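Local coordinates for nucleoporin NUP116 (PDB 3NF5), which is a GLFG-family nucleoporin of the nuclear pore complex, represented here by its C-terminal pore-targeting domain, and probably contributes to pore structure and nuclear transport, at residues Cys104-Lys109 against Arg121-Tyr126; Ile99-Cys104 against Gly146-Thr151; Gly47-Leu52 against Asp68-Gln73; Tyr16-Ser21 against Leu39-Lys44; Glu32-Glu37 against Pro54-Asp59. All coordinates share one frame; numbering follows the deposited sequence.

Contact 1: Cys104-Lys109 against Arg121-Tyr126; sequences CYPLDK and RIMERY
Pro106 lies in the middle of this contact, its ring touched by three side chains from the N-terminal part of helix 122-132. Its CG rests 3.7 Å from CD2 of Tyr126, and its N stands over one face of that ring, toward the rim. Pro106 CB meets CD1 of Ile122 at 3.8 Å, while Pro106 CD is 3.6 Å from the selenium of Met123, a selenomethionine. The Met123 chain is bent at its second torsion (chi2 -46°), which carries its CE on to the edge of the Tyr105 ring, 4.0 Å from CD1. At the hydroxyl end of Tyr126, OH approaches CB of Cys104 at 3.5 Å. No hydrogen bond joins the two segments, and the contact is essentially apolar. Polar groups are bound by neighbours: Tyr105 OH by Ala144 O, and Cys104 O by Tyr141 OH. Pro106, Met123 and Tyr126 all touch Tyr141 of strand 137-142, Tyr126 edge-to-face, so loop, helix and outermost strand meet at one place.

Contact 2: Ile99-Cys104 against Gly146-Thr151; sequences ISCYNC and GTYCFT
Two neighbouring antiparallel strands of the six-stranded sheet in this Nup98-type autopeptidase-family domain, 97-101 and 147-152, pair here, and the register ends beside a G1 beta bulge that Gly146 and Thr147 form opposite Asp142. Ile99 faces Phe150 and Cys101 faces Tyr148 as hydrogen-bonded pairs, with Ser100 and Cys149 as the non-hydrogen-bonded pair between them. Ile99 N reaches Phe150 O at 2.7 Å, and Cys101 N reaches Tyr148 O at 2.9 Å with an angle of 170° at the hydrogen; each pair also has the return bond. Past the strand end, Cys104 N donates to Gly146 O at 2.8 Å. Nearby, one water accepts from Asn103 N and lies 2.6 Å from Thr147 OG1. On the face carrying Ile99, Cys101, Tyr148 and Phe150, the Phe150 ring is held from both sides. CB of Ile99 makes a CH-pi contact 3.9 Å from the ring centroid, and Tyr148 OH lies over the opposite face. Phe150 CG sits between its own N and carbonyl carbon (chi1 64°), a torsion that folds the ring across toward Ile99; SG of Cys101 lies at the ring's edge. Strand 47-51 flanks strand 97-101 and strand 137-142 flanks 147-152, while Val77 of strand 76-79 packs on Ile99 and Cys101, and Leu130 of helix 122-132 on Tyr148.

Contact 3: Gly47-Leu52 against Asp68-Gln73; sequences GKIEFL and DLVVFQ
Phe72 lays its ring flat against the backbone of strand 47-51, with the carbonyl carbon of Gly47 3.6 Å above the ring plane and over its centre. The torsion that sets CG anti to the carbonyl carbon (chi1 -68°) sends the ring to the other strand, where CZ comes 3.3 Å from the carbonyl carbon of Lys48. Gly47 CA makes a CH-pi contact 4.2 Å from the ring centroid. Lacking a CB, which would run into Phe72 CD1, Gly47 lets the ring lie this close; its phi of 165° also suits glycine. Beyond the ring, Ile49 has CG1 anti to the backbone N (chi1 -175°), which leaves CG2 as the touching branch, 3.9 Å from CG1 of Val70 and 4.1 Å from CZ of Phe72. Lys48 leaves from the other side of its strand to a salt bridge with Glu50, NZ to OE1 2.7 Å. Phe72 N is bound by Tyr16 OH; between the two strands themselves the joining is by apolar and ring-on-peptide packing, without hydrogen bonds.

Contact 4: Tyr16-Ser21 against Leu39-Lys44; sequences YYISPS and LVVGNK
Four backbone hydrogen bonds tie strand 16-19 to strand 40-43, two in each of the pairs Tyr17-Gly42 and Ser19-Val40. The shortest runs from Val40 N to Ser19 O at 2.8 Å; Tyr17 N donates to Gly42 O at 2.9 Å. With CG between the backbone N and the carbonyl carbon (chi1 63°), the Tyr17 ring folds over the neighbouring strand, and Gly42 CA lies over one face in a CH-pi contact 4.0 Å from the centroid. CE of Lys44 reaches CE2 of Tyr17 at 3.9 Å, and CG1 of Val40 is 4.1 Å from CE1 of Tyr17. On the other face of the sheet, Asn43 ND2 stands 3.2 Å above the Tyr16 ring plane, offset toward the rim, with ring and amide planes 71° apart. Asn43 OD1 accepts from Gln45 N. Nearby, Ile18 and Val41 lie side by side, CG1 to CG2 4.0 Å, near Ile65 of helix 65-69. One face thus carries Tyr17 on Gly42, which has no CB to obstruct it, and the other Tyr16 against the Asn43 amide.

Contact 5: Glu32-Glu37 against Pro54-Asp59; sequences EIQKVE and PVDLSD
The side chains of Asp56 and Gln34 run side by side in the same direction, with carboxylate and amide planes 74° apart. Asp56 OD1 comes 3.5 Å from CG of Gln34; Gln34 OE1 accepts from Lys30 NZ. The same Asp56 OD1 closes an Asx turn by accepting Ser58 N at 2.9 Å, met on the anti side and 33° out of the carboxylate plane. This bond restrains the carboxylate, which a CG anti to the backbone N (chi1 177°) places alongside Gln34; Ser58 OG also approaches OD1, but so closely that the detail is doubtful. Around this turn, the two chain segments meet without regular strands. Val36 and Val55 form a single antiparallel bridge: Val36 N donates to Val55 O at 2.8 Å, and Val55 N returns to Val36 O at 2.9 Å. A third bond, from Leu57 N to Ile33 O, links the loop to the weakly bonded helical turn about Ile33. Apolar side chains pack alongside. Ile33 crosses Leu57 at about a right angle, and Leu57 in turn meets Val36. Leu25 of helix 22-27 touches both Val36 and Leu57, and Leu93 packs on Val55 and Leu57, placing the contact where the helical connection after strand 16-19 meets the loop leaving strand 47-51. Beyond the Val36-Val55 bridge, Pro54 CB rests 4.0 Å from CA of Lys35.

In the fold
From the N terminus, contact 4 comes first, closing the helical loop between strands 16-19 and 40-43 at one edge of the large sheet. Contact 5 opens within that loop and closes after strand 47-51, so the two cross; they touch through Leu39 on Val55 and Leu57. Contact 3 crosses contact 5 as well, closing the loop from strand 47-51 through helix 65-69 to the hairpin 70-79 packed on the sheet. Contact 2 joins strands 97-101 and 147-152, and contact 1 is nested inside the loop it closes, sharing Cys104. A backbone hydrogen bond from Lys48 N to Ser100 O links contacts 2 and 3, whereas contacts 1 and 5 lie about 39 Å apart, centre to centre.

Contact 1: Cys104-Lys109 against Arg121-Tyr126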
# COMPACT_ATOMS: atom_id res chain seq x y z
N CYS A 104 -10.81 -2.09 6.91
CA CYS A 104 -10.49 -3.32 7.56
C CYS A 104 -11.44 -3.48 8.73
O CYS A 104 -11.45 -2.68 9.65
CB CYS A 104 -9.04 -3.30 8.05
SG CYS A 104 -7.89 -3.31 6.67
N TYR A 105 -12.25 -4.54 8.68
CA TYR A 105 -13.26 -4.82 9.75
C TYR A 105 -13.31 -6.31 9.91
O TYR A 105 -13.19 -7.01 8.91
CB TYR A 105 -14.63 -4.37 9.29
CG TYR A 105 -14.86 -2.89 9.13
CD1 TYR A 105 -14.98 -2.08 10.24
CD2 TYR A 105 -14.98 -2.31 7.87
CE1 TYR A 105 -15.21 -0.71 10.09
CE2 TYR A 105 -15.20 -0.97 7.71
CZ TYR A 105 -15.31 -0.16 8.81
OH TYR A 105 -15.55 1.19 8.63
N PRO A 106 -13.47 -6.82 11.15
CA PRO A 106 -13.68 -8.24 11.33
C PRO A 106 -14.94 -8.60 10.59
O PRO A 106 -15.79 -7.72 10.35
CB PRO A 106 -13.91 -8.38 12.84
CG PRO A 106 -13.52 -7.07 13.42
CD PRO A 106 -13.79 -6.09 12.39
N LEU A 107 -15.05 -9.87 10.24
CA LEU A 107 -16.20 -10.37 9.51
C LEU A 107 -17.01 -11.32 10.40
O LEU A 107 -16.44 -12.10 11.18
CB LEU A 107 -15.74 -11.10 8.23
CG LEU A 107 -14.66 -10.38 7.40
CD1 LEU A 107 -14.16 -11.28 6.29
CD2 LEU A 107 -15.16 -9.01 6.83
N ASP A 108 -18.33 -11.21 10.26
CA ASP A 108 -19.28 -12.25 10.77
C ASP A 108 -18.88 -13.61 10.20
O ASP A 108 -18.83 -13.78 8.99
CB ASP A 108 -20.72 -11.94 10.34
N LYS A 109 -18.59 -14.56 11.08
CA LYS A 109 -18.07 -15.87 10.67
C LYS A 109 -19.05 -16.72 9.86
O LYS A 109 -18.62 -17.70 9.26
CB LYS A 109 -17.57 -16.67 11.89
CG LYS A 109 -16.51 -17.73 11.51
CD LYS A 109 -15.90 -18.43 12.75
CE LYS A 109 -16.95 -19.14 13.58
NZ LYS A 109 -16.37 -20.30 14.30
N ARG A 121 -17.46 -6.08 20.97
CA ARG A 121 -16.27 -6.61 21.65
C ARG A 121 -15.25 -7.27 20.70
O ARG A 121 -14.09 -7.51 21.12
CB ARG A 121 -16.67 -7.63 22.69
CG ARG A 121 -17.46 -7.06 23.87
CD ARG A 121 -18.17 -8.19 24.59
NE ARG A 121 -19.15 -7.66 25.53
CZ ARG A 121 -18.84 -7.08 26.67
NH1 ARG A 121 -17.57 -6.96 27.05
NH2 ARG A 121 -19.82 -6.64 27.46
N ILE A 122 -15.67 -7.63 19.47
CA ILE A 122 -14.73 -8.16 18.49
C ILE A 122 -13.67 -7.13 18.07
O ILE A 122 -12.56 -7.50 17.63
CB ILE A 122 -15.43 -8.76 17.22
CG1 ILE A 122 -14.45 -9.70 16.49
CG2 ILE A 122 -16.08 -7.66 16.34
CD1 ILE A 122 -15.11 -10.73 15.62
N MSE A 123 -14.01 -5.86 18.18
CA MSE A 123 -13.09 -4.81 17.74
C MSE A 123 -11.73 -4.83 18.44
O MSE A 123 -10.67 -4.75 17.77
CB MSE A 123 -13.74 -3.42 17.86
CG MSE A 123 -14.81 -3.17 16.86
SE MSE A 123 -14.32 -3.67 14.99
CE MSE A 123 -15.59 -2.49 14.15
N GLU A 124 -11.76 -4.95 19.77
CA GLU A 124 -10.53 -5.00 20.57
C GLU A 124 -9.76 -6.28 20.31
O GLU A 124 -8.53 -6.29 20.30
CB GLU A 124 -10.79 -4.85 22.08
N ARG A 125 -10.48 -7.39 20.09
CA ARG A 125 -9.80 -8.62 19.76
C ARG A 125 -9.10 -8.50 18.40
O ARG A 125 -8.02 -9.03 18.24
CB ARG A 125 -10.77 -9.85 19.81
CG ARG A 125 -11.21 -10.20 21.24
CD ARG A 125 -11.91 -11.59 21.31
NE ARG A 125 -13.12 -11.64 20.50
CZ ARG A 125 -14.34 -11.25 20.89
NH1 ARG A 125 -14.58 -10.76 22.10
NH2 ARG A 125 -15.35 -11.36 20.03
N TYR A 126 -9.73 -7.86 17.43
CA TYR A 126 -9.15 -7.65 16.11
C TYR A 126 -7.88 -6.74 16.19
O TYR A 126 -6.89 -7.02 15.52
CB TYR A 126 -10.21 -7.01 15.17
CG TYR A 126 -9.79 -6.88 13.69
CD1 TYR A 126 -9.11 -7.90 13.03
CD2 TYR A 126 -10.09 -5.73 12.97
CE1 TYR A 126 -8.74 -7.76 11.64
CE2 TYR A 126 -9.73 -5.58 11.62
CZ TYR A 126 -9.07 -6.61 10.95
OH TYR A 126 -8.76 -6.44 9.61

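Contact 2: Ile99-Cys104 against Gly146-Thr151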
# COMPACT_ATOMS: atom_id res chain seq x y z
N ILE A 99 2.43 1.99 6.27
CA ILE A 99 1.33 1.43 5.44
C ILE A 99 -0.05 1.68 6.08
O ILE A 99 -0.23 1.51 7.29
CB ILE A 99 1.61 -0.05 5.20
CG1 ILE A 99 2.98 -0.19 4.48
CG2 ILE A 99 0.40 -0.68 4.34
CD1 ILE A 99 3.49 -1.55 4.21
N SER A 100 -0.99 2.18 5.29
CA SER A 100 -2.36 2.37 5.75
C SER A 100 -3.30 1.47 4.89
O SER A 100 -3.17 1.46 3.69
CB SER A 100 -2.80 3.84 5.63
OG SER A 100 -1.92 4.76 6.31
N CYS A 101 -4.16 0.71 5.54
CA CYS A 101 -5.19 -0.17 4.88
C CYS A 101 -6.60 0.29 5.31
O CYS A 101 -6.85 0.57 6.50
CB CYS A 101 -4.96 -1.59 5.31
SG CYS A 101 -3.42 -2.30 4.82
N TYR A 102 -7.49 0.46 4.33
CA TYR A 102 -8.79 1.10 4.56
C TYR A 102 -9.86 0.03 4.64
O TYR A 102 -9.71 -1.01 4.05
CB TYR A 102 -9.10 2.07 3.39
CG TYR A 102 -8.02 3.08 3.09
CD1 TYR A 102 -7.31 3.71 4.11
CD2 TYR A 102 -7.80 3.50 1.80
CE1 TYR A 102 -6.37 4.70 3.82
CE2 TYR A 102 -6.88 4.50 1.46
CZ TYR A 102 -6.15 5.07 2.47
OH TYR A 102 -5.25 6.03 2.12
N ASN A 103 -10.93 0.30 5.38
CA ASN A 103 -12.08 -0.62 5.51
C ASN A 103 -11.71 -2.02 5.92
O ASN A 103 -12.25 -3.02 5.39
CB ASN A 103 -12.93 -0.57 4.22
CG ASN A 103 -13.37 0.84 3.94
OD1 ASN A 103 -13.85 1.49 4.85
ND2 ASN A 103 -13.10 1.36 2.77
N CYS A 104 -10.81 -2.09 6.91
CA CYS A 104 -10.49 -3.32 7.56
C CYS A 104 -11.44 -3.48 8.73
O CYS A 104 -11.45 -2.68 9.65
CB CYS A 104 -9.04 -3.30 8.05
SG CYS A 104 -7.89 -3.31 6.67
N GLY A 146 -12.39 1.76 9.98
CA GLY A 146 -11.65 0.58 9.50
C GLY A 146 -10.23 0.86 9.00
O GLY A 146 -9.63 0.04 8.33
N THR A 147 -9.67 2.01 9.33
CA THR A 147 -8.28 2.31 8.95
C THR A 147 -7.28 1.67 9.91
O THR A 147 -7.37 1.82 11.14
CB THR A 147 -8.06 3.82 8.80
OG1 THR A 147 -8.91 4.30 7.76
CG2 THR A 147 -6.55 4.12 8.41
N TYR A 148 -6.34 0.93 9.36
CA TYR A 148 -5.29 0.25 10.09
C TYR A 148 -4.00 0.84 9.58
O TYR A 148 -3.80 0.91 8.40
CB TYR A 148 -5.33 -1.22 9.81
CG TYR A 148 -4.11 -2.08 10.09
CD1 TYR A 148 -3.43 -2.06 11.30
CD2 TYR A 148 -3.68 -2.94 9.14
CE1 TYR A 148 -2.34 -2.90 11.53
CE2 TYR A 148 -2.63 -3.77 9.37
CZ TYR A 148 -1.93 -3.69 10.54
OH TYR A 148 -0.87 -4.52 10.70
N CYS A 149 -3.20 1.34 10.50
CA CYS A 149 -1.91 1.92 10.16
C CYS A 149 -0.80 1.23 10.91
O CYS A 149 -0.91 1.00 12.13
CB CYS A 149 -1.85 3.39 10.52
SG CYS A 149 -2.95 4.44 9.61
N PHE A 150 0.30 0.96 10.19
CA PHE A 150 1.48 0.36 10.79
C PHE A 150 2.75 0.73 10.00
O PHE A 150 2.67 1.25 8.87
CB PHE A 150 1.31 -1.15 10.83
CG PHE A 150 1.23 -1.80 9.48
CD1 PHE A 150 2.35 -2.43 8.91
CD2 PHE A 150 0.02 -1.79 8.78
CE1 PHE A 150 2.27 -3.07 7.64
CE2 PHE A 150 -0.08 -2.39 7.57
CZ PHE A 150 1.04 -3.06 6.97
N THR A 151 3.90 0.49 10.60
CA THR A 151 5.19 0.67 9.92
C THR A 151 5.90 -0.66 9.79
O THR A 151 5.60 -1.64 10.51
CB THR A 151 6.10 1.71 10.59
OG1 THR A 151 6.50 1.26 11.89
CG2 THR A 151 5.42 3.03 10.73
O HOH W 1 -10.92 3.27 6.39

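Contact 3: Gly47-Leu52 against Asp68-Gln73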
# COMPACT_ATOMS: atom_id res chain seq x y z
N GLY A 47 -5.78 1.43 0.18
CA GLY A 47 -4.64 1.67 1.09
C GLY A 47 -3.55 2.45 0.41
O GLY A 47 -3.66 2.81 -0.76
N LYS A 48 -2.48 2.69 1.16
CA LYS A 48 -1.31 3.36 0.62
C LYS A 48 -0.04 2.95 1.36
O LYS A 48 -0.07 2.51 2.50
CB LYS A 48 -1.43 4.86 0.68
CG LYS A 48 -1.64 5.52 2.05
CD LYS A 48 -1.71 7.05 1.97
CE LYS A 48 -2.12 7.70 3.31
NZ LYS A 48 -1.98 9.18 3.18
N ILE A 49 1.07 3.15 0.67
CA ILE A 49 2.38 3.04 1.31
C ILE A 49 3.19 4.34 1.14
O ILE A 49 3.21 4.96 0.07
CB ILE A 49 3.13 1.79 0.78
CG1 ILE A 49 4.45 1.62 1.56
CG2 ILE A 49 3.29 1.86 -0.68
CD1 ILE A 49 5.13 0.28 1.33
N GLU A 50 3.78 4.76 2.26
CA GLU A 50 4.53 6.07 2.39
C GLU A 50 5.93 5.64 2.89
O GLU A 50 6.09 5.23 4.01
CB GLU A 50 3.82 7.01 3.36
CG GLU A 50 2.46 7.47 2.80
CD GLU A 50 1.50 7.99 3.84
OE1 GLU A 50 0.63 8.84 3.50
OE2 GLU A 50 1.56 7.52 4.99
N PHE A 51 6.89 5.65 1.98
CA PHE A 51 8.26 5.28 2.29
C PHE A 51 8.89 6.38 3.14
O PHE A 51 8.80 7.56 2.81
CB PHE A 51 9.04 5.03 1.02
CG PHE A 51 8.58 3.83 0.30
CD1 PHE A 51 7.60 3.94 -0.66
CD2 PHE A 51 9.03 2.60 0.67
CE1 PHE A 51 7.12 2.82 -1.29
CE2 PHE A 51 8.56 1.47 0.08
CZ PHE A 51 7.59 1.58 -0.92
N LEU A 52 9.49 5.99 4.23
CA LEU A 52 9.96 6.94 5.23
C LEU A 52 11.46 7.17 5.10
O LEU A 52 11.95 8.14 5.60
CB LEU A 52 9.59 6.48 6.60
CG LEU A 52 8.10 6.36 6.80
CD1 LEU A 52 7.84 5.73 8.18
CD2 LEU A 52 7.43 7.69 6.70
N ASP A 68 1.42 -3.43 -9.76
CA ASP A 68 2.26 -4.57 -10.10
C ASP A 68 3.24 -4.78 -8.93
O ASP A 68 3.09 -5.69 -8.18
CB ASP A 68 2.97 -4.32 -11.44
CG ASP A 68 3.96 -5.40 -11.82
OD1 ASP A 68 4.27 -6.27 -10.97
OD2 ASP A 68 4.51 -5.33 -12.97
N LEU A 69 4.21 -3.89 -8.73
CA LEU A 69 5.07 -4.00 -7.56
C LEU A 69 4.31 -3.71 -6.24
O LEU A 69 4.60 -4.27 -5.23
CB LEU A 69 6.21 -3.00 -7.66
CG LEU A 69 7.27 -3.34 -8.73
CD1 LEU A 69 8.38 -2.28 -8.62
CD2 LEU A 69 7.80 -4.76 -8.50
N VAL A 70 3.38 -2.77 -6.29
CA VAL A 70 2.62 -2.34 -5.14
C VAL A 70 1.15 -2.48 -5.52
O VAL A 70 0.69 -1.82 -6.47
CB VAL A 70 2.89 -0.87 -4.72
CG1 VAL A 70 2.04 -0.53 -3.48
CG2 VAL A 70 4.39 -0.62 -4.44
N VAL A 71 0.46 -3.33 -4.78
CA VAL A 71 -0.97 -3.68 -5.01
C VAL A 71 -1.74 -3.59 -3.68
O VAL A 71 -1.30 -4.08 -2.66
CB VAL A 71 -1.11 -5.12 -5.65
CG1 VAL A 71 -2.59 -5.62 -5.70
CG2 VAL A 71 -0.50 -5.18 -7.07
N PHE A 72 -2.84 -2.87 -3.68
CA PHE A 72 -3.78 -2.80 -2.55
C PHE A 72 -5.11 -3.35 -3.05
O PHE A 72 -5.56 -2.95 -4.10
CB PHE A 72 -3.96 -1.36 -2.12
CG PHE A 72 -2.74 -0.77 -1.51
CD1 PHE A 72 -2.44 -1.04 -0.19
CD2 PHE A 72 -1.85 -0.01 -2.29
CE1 PHE A 72 -1.30 -0.50 0.37
CE2 PHE A 72 -0.72 0.53 -1.72
CZ PHE A 72 -0.44 0.27 -0.44
N GLN A 73 -5.64 -4.35 -2.36
CA GLN A 73 -6.94 -4.97 -2.61
C GLN A 73 -7.75 -4.85 -1.33
O GLN A 73 -7.22 -4.40 -0.32
CB GLN A 73 -6.69 -6.46 -2.86
CG GLN A 73 -5.91 -6.81 -4.09
CD GLN A 73 -5.97 -8.31 -4.31
OE1 GLN A 73 -5.40 -9.11 -3.54
NE2 GLN A 73 -6.74 -8.71 -5.31

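Contact 4: Tyr16-Ser21 against Leu39-Lys44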
# COMPACT_ATOMS: atom_id res chain seq x y z
N TYR A 16 -5.34 4.28 -8.46
CA TYR A 16 -3.89 4.37 -8.08
C TYR A 16 -3.34 5.75 -8.32
O TYR A 16 -3.71 6.41 -9.25
CB TYR A 16 -2.95 3.38 -8.82
CG TYR A 16 -3.03 2.02 -8.28
CD1 TYR A 16 -2.23 1.62 -7.23
CD2 TYR A 16 -3.94 1.10 -8.79
CE1 TYR A 16 -2.28 0.35 -6.71
CE2 TYR A 16 -4.07 -0.18 -8.21
CZ TYR A 16 -3.22 -0.55 -7.20
OH TYR A 16 -3.27 -1.79 -6.63
N TYR A 17 -2.39 6.10 -7.49
CA TYR A 17 -1.68 7.32 -7.64
C TYR A 17 -0.27 7.13 -7.08
O TYR A 17 -0.03 6.25 -6.29
CB TYR A 17 -2.40 8.49 -6.95
CG TYR A 17 -2.55 8.34 -5.47
CD1 TYR A 17 -1.61 8.91 -4.60
CD2 TYR A 17 -3.60 7.62 -4.92
CE1 TYR A 17 -1.74 8.77 -3.21
CE2 TYR A 17 -3.74 7.49 -3.57
CZ TYR A 17 -2.79 8.06 -2.72
OH TYR A 17 -2.91 7.93 -1.39
N ILE A 18 0.64 7.98 -7.54
CA ILE A 18 2.03 7.98 -7.07
C ILE A 18 2.51 9.42 -6.94
O ILE A 18 2.20 10.23 -7.82
CB ILE A 18 2.91 7.19 -8.04
CG1 ILE A 18 4.28 6.89 -7.45
CG2 ILE A 18 3.06 7.90 -9.38
CD1 ILE A 18 5.09 5.85 -8.29
N SER A 19 3.29 9.70 -5.88
CA SER A 19 3.89 11.04 -5.56
C SER A 19 5.32 10.83 -5.10
O SER A 19 5.56 9.98 -4.28
CB SER A 19 3.10 11.70 -4.45
OG SER A 19 3.68 12.94 -4.02
N PRO A 20 6.31 11.51 -5.73
CA PRO A 20 6.20 12.32 -6.94
C PRO A 20 5.55 11.59 -8.15
O PRO A 20 5.54 10.34 -8.24
CB PRO A 20 7.65 12.79 -7.23
CG PRO A 20 8.42 12.54 -5.91
CD PRO A 20 7.69 11.43 -5.19
N SER A 21 4.97 12.39 -9.05
CA SER A 21 4.42 11.90 -10.29
C SER A 21 5.40 11.07 -11.09
O SER A 21 6.61 11.27 -11.03
CB SER A 21 3.90 13.05 -11.16
OG SER A 21 4.96 13.80 -11.74
N LEU A 39 8.40 9.22 -1.20
CA LEU A 39 7.63 8.41 -2.18
C LEU A 39 6.31 7.84 -1.53
O LEU A 39 6.32 7.23 -0.44
CB LEU A 39 8.46 7.28 -2.83
CG LEU A 39 7.83 6.27 -3.81
CD1 LEU A 39 7.53 7.07 -5.03
CD2 LEU A 39 8.70 5.10 -4.20
N VAL A 40 5.22 8.04 -2.27
CA VAL A 40 3.88 7.59 -1.86
C VAL A 40 3.28 6.86 -3.00
O VAL A 40 3.19 7.39 -4.13
CB VAL A 40 2.93 8.74 -1.43
CG1 VAL A 40 1.65 8.18 -0.97
CG2 VAL A 40 3.57 9.60 -0.32
N VAL A 41 2.86 5.62 -2.74
CA VAL A 41 2.11 4.89 -3.76
C VAL A 41 0.79 4.50 -3.09
O VAL A 41 0.81 3.77 -2.09
CB VAL A 41 2.86 3.63 -4.24
CG1 VAL A 41 2.02 2.83 -5.38
CG2 VAL A 41 4.33 3.94 -4.71
N GLY A 42 -0.36 4.91 -3.64
CA GLY A 42 -1.62 4.51 -3.02
C GLY A 42 -2.72 4.08 -3.99
O GLY A 42 -2.63 4.29 -5.22
N ASN A 43 -3.77 3.52 -3.40
CA ASN A 43 -4.97 3.16 -4.09
C ASN A 43 -6.08 3.79 -3.23
O ASN A 43 -6.22 3.44 -2.09
CB ASN A 43 -5.10 1.66 -4.16
CG ASN A 43 -6.38 1.23 -4.89
OD1 ASN A 43 -7.48 1.78 -4.62
ND2 ASN A 43 -6.23 0.33 -5.83
N LYS A 44 -6.83 4.72 -3.78
CA LYS A 44 -7.78 5.53 -3.02
C LYS A 44 -8.81 4.70 -2.31
O LYS A 44 -9.28 5.08 -1.24
CB LYS A 44 -8.53 6.52 -3.96
CG LYS A 44 -7.67 7.66 -4.55
CD LYS A 44 -7.57 8.86 -3.62
CE LYS A 44 -6.65 9.97 -4.19
NZ LYS A 44 -7.06 10.48 -5.57

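Contact 5: Glu32-Glu37 against Pro54-Asp59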
# COMPACT_ATOMS: atom_id res chain seq x y z
N GLU A 32 19.79 11.36 -8.43
CA GLU A 32 18.56 11.66 -7.72
C GLU A 32 17.56 10.49 -7.65
O GLU A 32 16.85 10.34 -6.63
CB GLU A 32 17.88 12.93 -8.25
CG GLU A 32 18.73 14.21 -8.01
CD GLU A 32 18.88 14.63 -6.52
OE1 GLU A 32 18.04 14.17 -5.65
OE2 GLU A 32 19.82 15.46 -6.24
N ILE A 33 17.48 9.69 -8.73
CA ILE A 33 16.57 8.52 -8.78
C ILE A 33 16.98 7.43 -7.77
O ILE A 33 16.15 6.58 -7.43
CB ILE A 33 16.42 7.97 -10.22
CG1 ILE A 33 15.18 7.06 -10.36
CG2 ILE A 33 17.66 7.19 -10.65
CD1 ILE A 33 13.80 7.79 -10.38
N GLN A 34 18.25 7.46 -7.29
CA GLN A 34 18.76 6.58 -6.26
C GLN A 34 18.32 7.00 -4.86
O GLN A 34 18.56 6.28 -3.95
CB GLN A 34 20.32 6.46 -6.29
CG GLN A 34 20.79 5.63 -7.38
CD GLN A 34 22.29 5.75 -7.79
OE1 GLN A 34 22.70 5.06 -8.71
NE2 GLN A 34 23.05 6.66 -7.21
N LYS A 35 17.68 8.16 -4.71
CA LYS A 35 17.36 8.69 -3.36
C LYS A 35 16.05 9.53 -3.38
O LYS A 35 15.98 10.65 -2.91
CB LYS A 35 18.55 9.43 -2.75
CG LYS A 35 19.11 10.61 -3.60
CD LYS A 35 19.96 11.56 -2.74
CE LYS A 35 19.28 12.94 -2.56
NZ LYS A 35 17.82 12.83 -2.18
N VAL A 36 14.99 8.92 -3.91
CA VAL A 36 13.75 9.60 -4.01
C VAL A 36 13.14 9.70 -2.60
O VAL A 36 12.98 8.70 -1.92
CB VAL A 36 12.78 8.89 -4.97
CG1 VAL A 36 11.40 9.60 -4.91
CG2 VAL A 36 13.44 8.90 -6.38
N GLU A 37 12.90 10.91 -2.14
CA GLU A 37 12.24 11.13 -0.85
C GLU A 37 10.71 11.25 -0.89
O GLU A 37 10.12 11.59 -1.91
CB GLU A 37 12.82 12.40 -0.20
N PRO A 54 14.67 7.54 2.00
CA PRO A 54 14.92 7.55 0.54
C PRO A 54 14.84 6.17 -0.14
O PRO A 54 15.36 5.18 0.36
CB PRO A 54 16.34 8.10 0.43
CG PRO A 54 16.60 8.82 1.72
CD PRO A 54 15.82 8.08 2.76
N VAL A 55 14.22 6.13 -1.32
CA VAL A 55 14.11 4.93 -2.12
C VAL A 55 14.99 5.03 -3.40
O VAL A 55 15.05 6.08 -4.04
CB VAL A 55 12.60 4.71 -2.39
CG1 VAL A 55 12.39 3.84 -3.40
CG2 VAL A 55 11.97 4.18 -1.07
N ASP A 56 15.69 3.94 -3.73
CA ASP A 56 16.46 3.86 -4.98
C ASP A 56 15.60 3.25 -6.05
O ASP A 56 15.34 2.05 -6.03
CB ASP A 56 17.72 2.99 -4.72
CG ASP A 56 18.55 2.76 -5.95
OD1 ASP A 56 18.20 3.28 -7.03
OD2 ASP A 56 19.59 2.07 -5.85
N LEU A 57 15.06 4.05 -6.94
CA LEU A 57 14.27 3.52 -8.06
C LEU A 57 15.06 3.21 -9.37
O LEU A 57 14.44 3.06 -10.46
CB LEU A 57 13.12 4.48 -8.34
CG LEU A 57 12.12 4.78 -7.20
CD1 LEU A 57 11.10 5.78 -7.76
CD2 LEU A 57 11.48 3.47 -6.79
N SER A 58 16.40 3.10 -9.31
CA SER A 58 17.19 2.96 -10.53
C SER A 58 16.73 1.71 -11.21
O SER A 58 16.56 0.73 -10.52
CB SER A 58 18.70 2.72 -10.28
OG SER A 58 19.26 3.47 -9.25
N ASP A 59 16.54 1.77 -12.52
CA ASP A 59 16.28 0.59 -13.36
C ASP A 59 14.86 0.02 -13.26
O ASP A 59 14.43 -0.71 -14.16
CB ASP A 59 17.29 -0.52 -13.05